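Local coordinates for haloacid delahogenase-like family hydrolase (Xanthomonas campestris pv. campestris, PDB 2PKE), which probably acts as a magnesium-dependent phosphatase of the haloacid dehalogenase-like hydrolase family, at residues Q11-W25 / V121-T134. Numbering follows the deposited sequence.
Sequences QAIQLVGFDGDDTLW and VAAIAADYAVVLIT. With MG (magnesium ion), chain C.
Phe18 is wedged between strand 129-134 and helix 121-125: Val121 CG2 sits over one ring face, while Val130 CG1, 3.7 Å from CE1, and Ile124 CD1, 3.9 Å from CZ, meet its edge. The ring reaches the helix because CG stands beside the backbone N, anti to the carbonyl carbon (chi1 -66°). Val16 CG2 lies 3.7 Å from Ile124 CG2 on the same sheet face, and Leu24 CD1 presses on Leu132 CD1 at 3.4 Å, tighter than usual. Five backbone bonds, from Ala129 N to Gln14 O through Ile133 N to Phe18 O, zip the parallel strands together. At the partly exposed end, beyond the paired strands, the Gln11 side chain ties the segments: its NE2 donates to Asp127 O (2.9 Å, 159° at the hydrogen) and to Ile13 O, so both amide hydrogens are used and the amide's rotation is fixed, its plane turned 61° from the ring of Tyr128, whose hydroxyl binds Asp244. Ordered waters gather at the other end, where Asp19 OD2 and Asp21 O bind magnesium with Asn187 and three waters; another water links Asp19 OD1, salt-bridged to Lys163, to Thr134 OG1. Asp19, Asp21 and Thr23 fit the HAD DxDx(T/V) motif at a strand end. Strand 15-18 is central in the Rossmann-like parallel sheet, between 129-135 and 182-186; helix 165-175 packs on the Leu15 and Val131 face, helix 117-125 on that of Val16 and Phe18.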
ATOM      1  N   GLN A  11      -3.108  34.384   3.871  1.00 27.15           N
ATOM      2  CA  GLN A  11      -3.467  33.583   2.678  1.00 27.70           C
ATOM      3  C   GLN A  11      -4.624  32.649   3.030  1.00 24.88           C
ATOM      4  O   GLN A  11      -4.812  32.300   4.203  1.00 27.23           O
ATOM      5  CB  GLN A  11      -2.269  32.783   2.128  1.00 27.54           C
ATOM      6  CG  GLN A  11      -1.873  31.596   2.966  1.00 24.64           C
ATOM      7  CD  GLN A  11      -0.511  31.039   2.572  1.00 27.66           C
ATOM      8  OE1 GLN A  11       0.490  31.744   2.667  1.00 31.37           O
ATOM      9  NE2 GLN A  11      -0.465  29.775   2.131  1.00 28.25           N
ATOM     10  N   ALA A  12      -5.386  32.223   2.027  1.00 22.31           N
ATOM     11  CA  ALA A  12      -6.572  31.387   2.253  1.00 19.82           C
ATOM     12  C   ALA A  12      -6.225  29.915   2.004  1.00 21.06           C
ATOM     13  O   ALA A  12      -6.431  29.080   2.881  1.00 26.47           O
ATOM     14  CB  ALA A  12      -7.743  31.828   1.389  1.00 19.35           C
ATOM     15  N   ILE A  13      -5.617  29.597   0.861  1.00 23.79           N
ATOM     16  CA  ILE A  13      -5.209  28.217   0.588  1.00 20.04           C
ATOM     17  C   ILE A  13      -3.944  27.898   1.418  1.00 21.65           C
ATOM     18  O   ILE A  13      -3.029  28.705   1.494  1.00 22.42           O
ATOM     19  CB  ILE A  13      -4.948  27.998  -0.932  1.00 20.30           C
ATOM     20  CG1 ILE A  13      -6.220  28.131  -1.770  1.00 21.96           C
ATOM     21  CG2 ILE A  13      -4.169  26.648  -1.224  1.00 15.46           C
ATOM     22  CD1 ILE A  13      -7.343  27.315  -1.320  1.00 18.36           C
ATOM     23  N   GLN A  14      -3.903  26.741   2.059  1.00 21.48           N
ATOM     24  CA  GLN A  14      -2.762  26.372   2.896  1.00 19.80           C
ATOM     25  C   GLN A  14      -2.025  25.133   2.415  1.00 20.98           C
ATOM     26  O   GLN A  14      -0.885  24.918   2.816  1.00 22.93           O
ATOM     27  CB  GLN A  14      -3.229  26.128   4.338  1.00 18.68           C
ATOM     28  CG  GLN A  14      -3.928  27.303   5.014  1.00 20.49           C
ATOM     29  CD  GLN A  14      -3.014  28.421   5.331  1.00 21.43           C
ATOM     30  OE1 GLN A  14      -1.792  28.228   5.425  1.00 28.08           O
ATOM     31  NE2 GLN A  14      -3.580  29.628   5.538  1.00 17.10           N
ATOM     32  N   LEU A  15      -2.663  24.310   1.575  1.00 19.27           N
ATOM     33  CA  LEU A  15      -2.121  23.028   1.218  1.00 19.46           C
ATOM     34  C   LEU A  15      -2.384  22.739  -0.250  1.00 20.28           C
ATOM     35  O   LEU A  15      -3.466  22.951  -0.725  1.00 15.41           O
ATOM     36  CB  LEU A  15      -2.711  21.923   2.078  1.00 21.08           C
ATOM     37  CG  LEU A  15      -2.242  20.495   1.833  1.00 22.39           C
ATOM     38  CD1 LEU A  15      -0.740  20.249   2.155  1.00 19.02           C
ATOM     39  CD2 LEU A  15      -3.096  19.485   2.636  1.00 22.00           C
ATOM     40  N   VAL A  16      -1.366  22.304  -0.964  1.00 20.82           N
ATOM     41  CA  VAL A  16      -1.531  21.953  -2.354  1.00 19.42           C
ATOM     42  C   VAL A  16      -1.172  20.481  -2.499  1.00 19.66           C
ATOM     43  O   VAL A  16      -0.075  20.061  -2.133  1.00 21.94           O
ATOM     44  CB  VAL A  16      -0.685  22.817  -3.261  1.00 21.60           C
ATOM     45  CG1 VAL A  16      -0.926  22.418  -4.725  1.00 12.44           C
ATOM     46  CG2 VAL A  16      -0.976  24.304  -3.034  1.00 15.34           C
ATOM     47  N   GLY A  17      -2.112  19.710  -3.020  1.00 16.71           N
ATOM     48  CA  GLY A  17      -1.919  18.314  -3.222  1.00 18.21           C
ATOM     49  C   GLY A  17      -1.583  18.084  -4.666  1.00 20.44           C
ATOM     50  O   GLY A  17      -2.057  18.817  -5.521  1.00 19.47           O
ATOM     51  N   PHE A  18      -0.741  17.074  -4.940  1.00 18.29           N
ATOM     52  CA  PHE A  18      -0.363  16.725  -6.277  1.00 17.96           C
ATOM     53  C   PHE A  18      -0.652  15.259  -6.493  1.00 15.59           C
ATOM     54  O   PHE A  18      -0.257  14.420  -5.674  1.00 20.17           O
ATOM     55  CB  PHE A  18       1.138  16.942  -6.496  1.00 21.22           C
ATOM     56  CG  PHE A  18       1.560  18.380  -6.421  1.00 17.07           C
ATOM     57  CD1 PHE A  18       1.799  18.986  -5.211  1.00 20.70           C
ATOM     58  CD2 PHE A  18       1.683  19.129  -7.573  1.00 19.52           C
ATOM     59  CE1 PHE A  18       2.182  20.331  -5.159  1.00 18.47           C
ATOM     60  CE2 PHE A  18       2.072  20.445  -7.513  1.00 16.00           C
ATOM     61  CZ  PHE A  18       2.320  21.034  -6.290  1.00 15.87           C
ATOM     62  N   ASP A  19      -1.248  14.922  -7.619  1.00 16.42           N
ATOM     63  CA  ASP A  19      -1.205  13.541  -8.130  1.00 16.77           C
ATOM     64  C   ASP A  19       0.216  13.182  -8.597  1.00 19.22           C
ATOM     65  O   ASP A  19       1.072  14.053  -8.804  1.00 21.54           O
ATOM     66  CB  ASP A  19      -2.204  13.405  -9.287  1.00 15.61           C
ATOM     67  CG  ASP A  19      -2.251  12.026  -9.905  1.00 19.40           C
ATOM     68  OD1 ASP A  19      -2.241  11.005  -9.169  1.00 23.09           O
ATOM     69  OD2 ASP A  19      -2.302  11.940 -11.174  1.00 19.99           O
ATOM     70  N   GLY A  20       0.509  11.894  -8.745  1.00 21.63           N
ATOM     71  CA  GLY A  20       1.837  11.523  -9.291  1.00 21.63           C
ATOM     72  C   GLY A  20       1.772  11.124 -10.762  1.00 20.85           C
ATOM     73  O   GLY A  20       2.234  11.848 -11.649  1.00 21.66           O
ATOM     74  N   ASP A  21       1.231   9.948 -11.008  1.00 22.81           N
ATOM     75  CA  ASP A  21       1.242   9.341 -12.342  1.00 20.44           C
ATOM     76  C   ASP A  21       0.543  10.254 -13.341  1.00 21.32           C
ATOM     77  O   ASP A  21      -0.625  10.648 -13.144  1.00 19.30           O
ATOM     78  CB  ASP A  21       0.489   8.006 -12.330  1.00 19.35           C
ATOM     79  CG  ASP A  21       1.216   6.863 -11.607  1.00 21.01           C
ATOM     80  OD1 ASP A  21       2.428   6.813 -11.457  1.00 23.54           O
ATOM     81  OD2 ASP A  21       0.517   5.902 -11.237  1.00 22.98           O
ATOM     82  N   ASP A  22       1.279  10.668 -14.355  1.00 20.25           N
ATOM     83  CA  ASP A  22       0.771  11.487 -15.447  1.00 19.82           C
ATOM     84  C   ASP A  22       0.490  12.937 -15.068  1.00 20.15           C
ATOM     85  O   ASP A  22      -0.135  13.673 -15.851  1.00 20.47           O
ATOM     86  CB  ASP A  22      -0.464  10.850 -16.070  1.00 19.84           C
ATOM     87  CG  ASP A  22      -0.246   9.395 -16.383  1.00 24.93           C
ATOM     88  OD1 ASP A  22       0.735   9.101 -17.095  1.00 19.75           O
ATOM     89  OD2 ASP A  22      -1.008   8.574 -15.822  1.00 23.69           O
ATOM     90  N   THR A  23       0.987  13.325 -13.892  1.00 20.46           N
ATOM     91  CA  THR A  23       0.911  14.690 -13.371  1.00 20.24           C
ATOM     92  C   THR A  23       2.363  15.189 -13.067  1.00 17.95           C
ATOM     93  O   THR A  23       2.818  16.202 -13.631  1.00 19.64           O
ATOM     94  CB  THR A  23       0.029  14.810 -12.099  1.00 21.17           C
ATOM     95  OG1 THR A  23      -1.329  14.475 -12.409  1.00 20.80           O
ATOM     96  CG2 THR A  23       0.117  16.234 -11.539  1.00 23.24           C
ATOM     97  N   LEU A  24       3.066  14.478 -12.179  1.00 20.38           N
ATOM     98  CA  LEU A  24       4.478  14.763 -11.884  1.00 20.72           C
ATOM     99  C   LEU A  24       5.459  13.995 -12.793  1.00 19.94           C
ATOM    100  O   LEU A  24       6.549  14.480 -13.064  1.00 22.45           O
ATOM    101  CB  LEU A  24       4.809  14.466 -10.414  1.00 19.56           C
ATOM    102  CG  LEU A  24       3.958  15.147  -9.335  1.00 22.38           C
ATOM    103  CD1 LEU A  24       4.342  14.554  -7.997  1.00 23.48           C
ATOM    104  CD2 LEU A  24       4.164  16.635  -9.364  1.00 19.22           C
ATOM    105  N   TRP A  25       5.091  12.791 -13.214  1.00 20.98           N
ATOM    106  CA  TRP A  25       5.995  11.968 -14.028  1.00 20.89           C
ATOM    107  C   TRP A  25       5.151  11.206 -15.029  1.00 22.30           C
ATOM    108  O   TRP A  25       3.945  11.088 -14.862  1.00 23.39           O
ATOM    109  CB  TRP A  25       6.838  10.991 -13.130  1.00 20.95           C
ATOM    110  CG  TRP A  25       6.027  10.185 -12.170  1.00 19.91           C
ATOM    111  CD1 TRP A  25       5.162   9.181 -12.495  1.00 22.81           C
ATOM    112  CD2 TRP A  25       5.949  10.337 -10.751  1.00 24.43           C
ATOM    113  NE1 TRP A  25       4.567   8.686 -11.379  1.00 25.48           N
ATOM    114  CE2 TRP A  25       5.035   9.363 -10.282  1.00 24.23           C
ATOM    115  CE3 TRP A  25       6.588  11.175  -9.822  1.00 23.85           C
ATOM    116  CZ2 TRP A  25       4.709   9.218  -8.934  1.00 21.64           C
ATOM    117  CZ3 TRP A  25       6.281  11.018  -8.487  1.00 22.74           C
ATOM    118  CH2 TRP A  25       5.332  10.075  -8.048  1.00 21.26           C
ATOM    119  N   VAL A 121       6.611  22.809  -8.584  1.00 20.60           N
ATOM    120  CA  VAL A 121       6.449  22.313  -7.205  1.00 21.07           C
ATOM    121  C   VAL A 121       7.257  23.129  -6.198  1.00 22.19           C
ATOM    122  O   VAL A 121       6.753  23.459  -5.122  1.00 23.99           O
ATOM    123  CB  VAL A 121       6.875  20.827  -7.037  1.00 18.28           C
ATOM    124  CG1 VAL A 121       6.731  20.378  -5.583  1.00 15.80           C
ATOM    125  CG2 VAL A 121       6.135  19.876  -8.011  1.00 20.73           C
ATOM    126  N   ALA A 122       8.530  23.393  -6.522  1.00 22.49           N
ATOM    127  CA  ALA A 122       9.397  24.217  -5.679  1.00 22.28           C
ATOM    128  C   ALA A 122       8.797  25.602  -5.495  1.00 22.42           C
ATOM    129  O   ALA A 122       8.843  26.186  -4.400  1.00 18.24           O
ATOM    130  CB  ALA A 122      10.865  24.312  -6.331  1.00 21.07           C
ATOM    131  N   ALA A 123       8.288  26.176  -6.590  1.00 24.81           N
ATOM    132  CA  ALA A 123       7.685  27.519  -6.531  1.00 22.01           C
ATOM    133  C   ALA A 123       6.476  27.537  -5.598  1.00 24.00           C
ATOM    134  O   ALA A 123       6.338  28.441  -4.764  1.00 26.05           O
ATOM    135  CB  ALA A 123       7.296  28.029  -7.958  1.00 23.64           C
ATOM    136  N   ILE A 124       5.603  26.528  -5.732  1.00 20.63           N
ATOM    137  CA  ILE A 124       4.421  26.427  -4.886  1.00 19.46           C
ATOM    138  C   ILE A 124       4.820  26.177  -3.433  1.00 19.37           C
ATOM    139  O   ILE A 124       4.301  26.845  -2.527  1.00 22.18           O
ATOM    140  CB  ILE A 124       3.469  25.364  -5.373  1.00 18.32           C
ATOM    141  CG1 ILE A 124       2.847  25.826  -6.702  1.00 16.49           C
ATOM    142  CG2 ILE A 124       2.397  25.069  -4.291  1.00 18.05           C
ATOM    143  CD1 ILE A 124       2.245  24.706  -7.591  1.00 16.93           C
ATOM    144  N   ALA A 125       5.785  25.282  -3.237  1.00 24.62           N
ATOM    145  CA  ALA A 125       6.203  24.866  -1.898  1.00 24.27           C
ATOM    146  C   ALA A 125       6.787  26.020  -1.104  1.00 26.63           C
ATOM    147  O   ALA A 125       6.892  25.924   0.092  1.00 31.17           O
ATOM    148  CB  ALA A 125       7.177  23.760  -1.983  1.00 22.46           C
ATOM    149  N   ALA A 126       7.181  27.096  -1.768  1.00 30.48           N
ATOM    150  CA  ALA A 126       7.688  28.305  -1.100  1.00 28.75           C
ATOM    151  C   ALA A 126       6.597  29.001  -0.287  1.00 28.84           C
ATOM    152  O   ALA A 126       6.898  29.618   0.731  1.00 27.46           O
ATOM    153  CB  ALA A 126       8.286  29.284  -2.152  1.00 29.70           C
ATOM    154  N   ASP A 127       5.335  28.898  -0.728  1.00 26.71           N
ATOM    155  CA  ASP A 127       4.199  29.617  -0.101  1.00 26.82           C
ATOM    156  C   ASP A 127       3.112  28.753   0.549  1.00 23.67           C
ATOM    157  O   ASP A 127       2.257  29.274   1.264  1.00 25.64           O
ATOM    158  CB  ASP A 127       3.498  30.489  -1.155  1.00 27.59           C
ATOM    159  CG  ASP A 127       4.413  31.514  -1.761  1.00 32.49           C
ATOM    160  OD1 ASP A 127       5.066  32.198  -0.985  1.00 34.25           O
ATOM    161  OD2 ASP A 127       4.484  31.629  -3.001  1.00 45.98           O
ATOM    162  N   TYR A 128       3.121  27.461   0.213  1.00 21.56           N
ATOM    163  CA  TYR A 128       2.082  26.512   0.592  1.00 22.40           C
ATOM    164  C   TYR A 128       2.730  25.211   1.055  1.00 24.00           C
ATOM    165  O   TYR A 128       3.805  24.872   0.551  1.00 28.57           O
ATOM    166  CB  TYR A 128       1.232  26.199  -0.623  1.00 17.32           C
ATOM    167  CG  TYR A 128       0.614  27.425  -1.213  1.00 18.40           C
ATOM    168  CD1 TYR A 128      -0.546  27.954  -0.666  1.00 24.01           C
ATOM    169  CD2 TYR A 128       1.209  28.093  -2.271  1.00 20.83           C
ATOM    170  CE1 TYR A 128      -1.125  29.121  -1.191  1.00 19.79           C
ATOM    171  CE2 TYR A 128       0.613  29.257  -2.813  1.00 25.42           C
ATOM    172  CZ  TYR A 128      -0.530  29.781  -2.250  1.00 23.31           C
ATOM    173  OH  TYR A 128      -1.126  30.977  -2.748  1.00 22.16           O
ATOM    174  N   ALA A 129       2.089  24.499   1.988  1.00 23.93           N
ATOM    175  CA  ALA A 129       2.382  23.091   2.254  1.00 21.16           C
ATOM    176  C   ALA A 129       2.080  22.333   1.000  1.00 23.24           C
ATOM    177  O   ALA A 129       1.145  22.703   0.268  1.00 24.44           O
ATOM    178  CB  ALA A 129       1.517  22.535   3.369  1.00 22.34           C
ATOM    179  N   VAL A 130       2.837  21.266   0.752  1.00 23.63           N
ATOM    180  CA  VAL A 130       2.580  20.398  -0.429  1.00 23.38           C
ATOM    181  C   VAL A 130       2.455  18.930   0.003  1.00 24.41           C
ATOM    182  O   VAL A 130       3.089  18.508   0.951  1.00 21.62           O
ATOM    183  CB  VAL A 130       3.645  20.540  -1.535  1.00 26.67           C
ATOM    184  CG1 VAL A 130       3.635  21.964  -2.132  1.00 16.51           C
ATOM    185  CG2 VAL A 130       5.047  20.119  -1.028  1.00 26.83           C
ATOM    186  N   VAL A 131       1.611  18.150  -0.676  1.00 24.59           N
ATOM    187  CA  VAL A 131       1.466  16.736  -0.369  1.00 21.38           C
ATOM    188  C   VAL A 131       1.294  15.984  -1.701  1.00 17.65           C
ATOM    189  O   VAL A 131       0.645  16.455  -2.616  1.00 19.68           O
ATOM    190  CB  VAL A 131       0.260  16.445   0.631  1.00 25.22           C
ATOM    191  CG1 VAL A 131      -1.073  17.137   0.173  1.00 18.77           C
ATOM    192  CG2 VAL A 131       0.093  14.905   0.867  1.00 23.73           C
ATOM    193  N   LEU A 132       1.847  14.798  -1.788  1.00 21.07           N
ATOM    194  CA  LEU A 132       1.574  13.925  -2.950  1.00 16.38           C
ATOM    195  C   LEU A 132       0.477  12.969  -2.546  1.00 19.60           C
ATOM    196  O   LEU A 132       0.642  12.247  -1.574  1.00 21.83           O
ATOM    197  CB  LEU A 132       2.800  13.123  -3.338  1.00 22.27           C
ATOM    198  CG  LEU A 132       2.718  12.590  -4.772  1.00 22.77           C
ATOM    199  CD1 LEU A 132       4.113  12.487  -5.338  1.00 42.38           C
ATOM    200  CD2 LEU A 132       2.000  11.274  -4.826  1.00 31.99           C
ATOM    201  N   ILE A 133      -0.638  12.958  -3.273  1.00 22.08           N
ATOM    202  CA  ILE A 133      -1.740  12.055  -2.976  1.00 20.54           C
ATOM    203  C   ILE A 133      -1.972  11.213  -4.193  1.00 22.67           C
ATOM    204  O   ILE A 133      -2.291  11.703  -5.298  1.00 19.14           O
ATOM    205  CB  ILE A 133      -3.028  12.781  -2.566  1.00 21.36           C
ATOM    206  CG1 ILE A 133      -2.711  13.694  -1.385  1.00 19.72           C
ATOM    207  CG2 ILE A 133      -4.184  11.772  -2.257  1.00 16.68           C
ATOM    208  CD1 ILE A 133      -3.868  14.622  -0.906  1.00 19.49           C
ATOM    209  N   THR A 134      -1.818   9.921  -4.001  1.00 19.62           N
ATOM    210  CA  THR A 134      -2.037   8.982  -5.095  1.00 22.78           C
ATOM    211  C   THR A 134      -2.769   7.700  -4.675  1.00 21.60           C
ATOM    212  O   THR A 134      -2.739   7.355  -3.532  1.00 21.67           O
ATOM    213  CB  THR A 134      -0.713   8.570  -5.727  1.00 24.87           C
ATOM    214  OG1 THR A 134      -1.023   7.890  -6.952  1.00 32.05           O
ATOM    215  CG2 THR A 134       0.076   7.645  -4.811  1.00 21.34           C
TER
HETATM  216 MG    MG C 300      -2.617  10.620 -12.625  1.00 19.59          MG
HETATM  217  O   HOH W   1      -3.847   8.403  -8.227  1.00 18.24           O
HETATM  218  O   HOH W   2      -2.436   9.214 -11.017  1.00 16.63           O
HETATM  219  O   HOH W   3       0.495   8.252  -8.806  1.00 20.95           O
HETATM  220  O   HOH W   4      -2.967   9.359 -14.229  1.00 20.26           O
HETATM  221  O   HOH W   5      -4.737  10.813 -12.161  1.00 16.92           O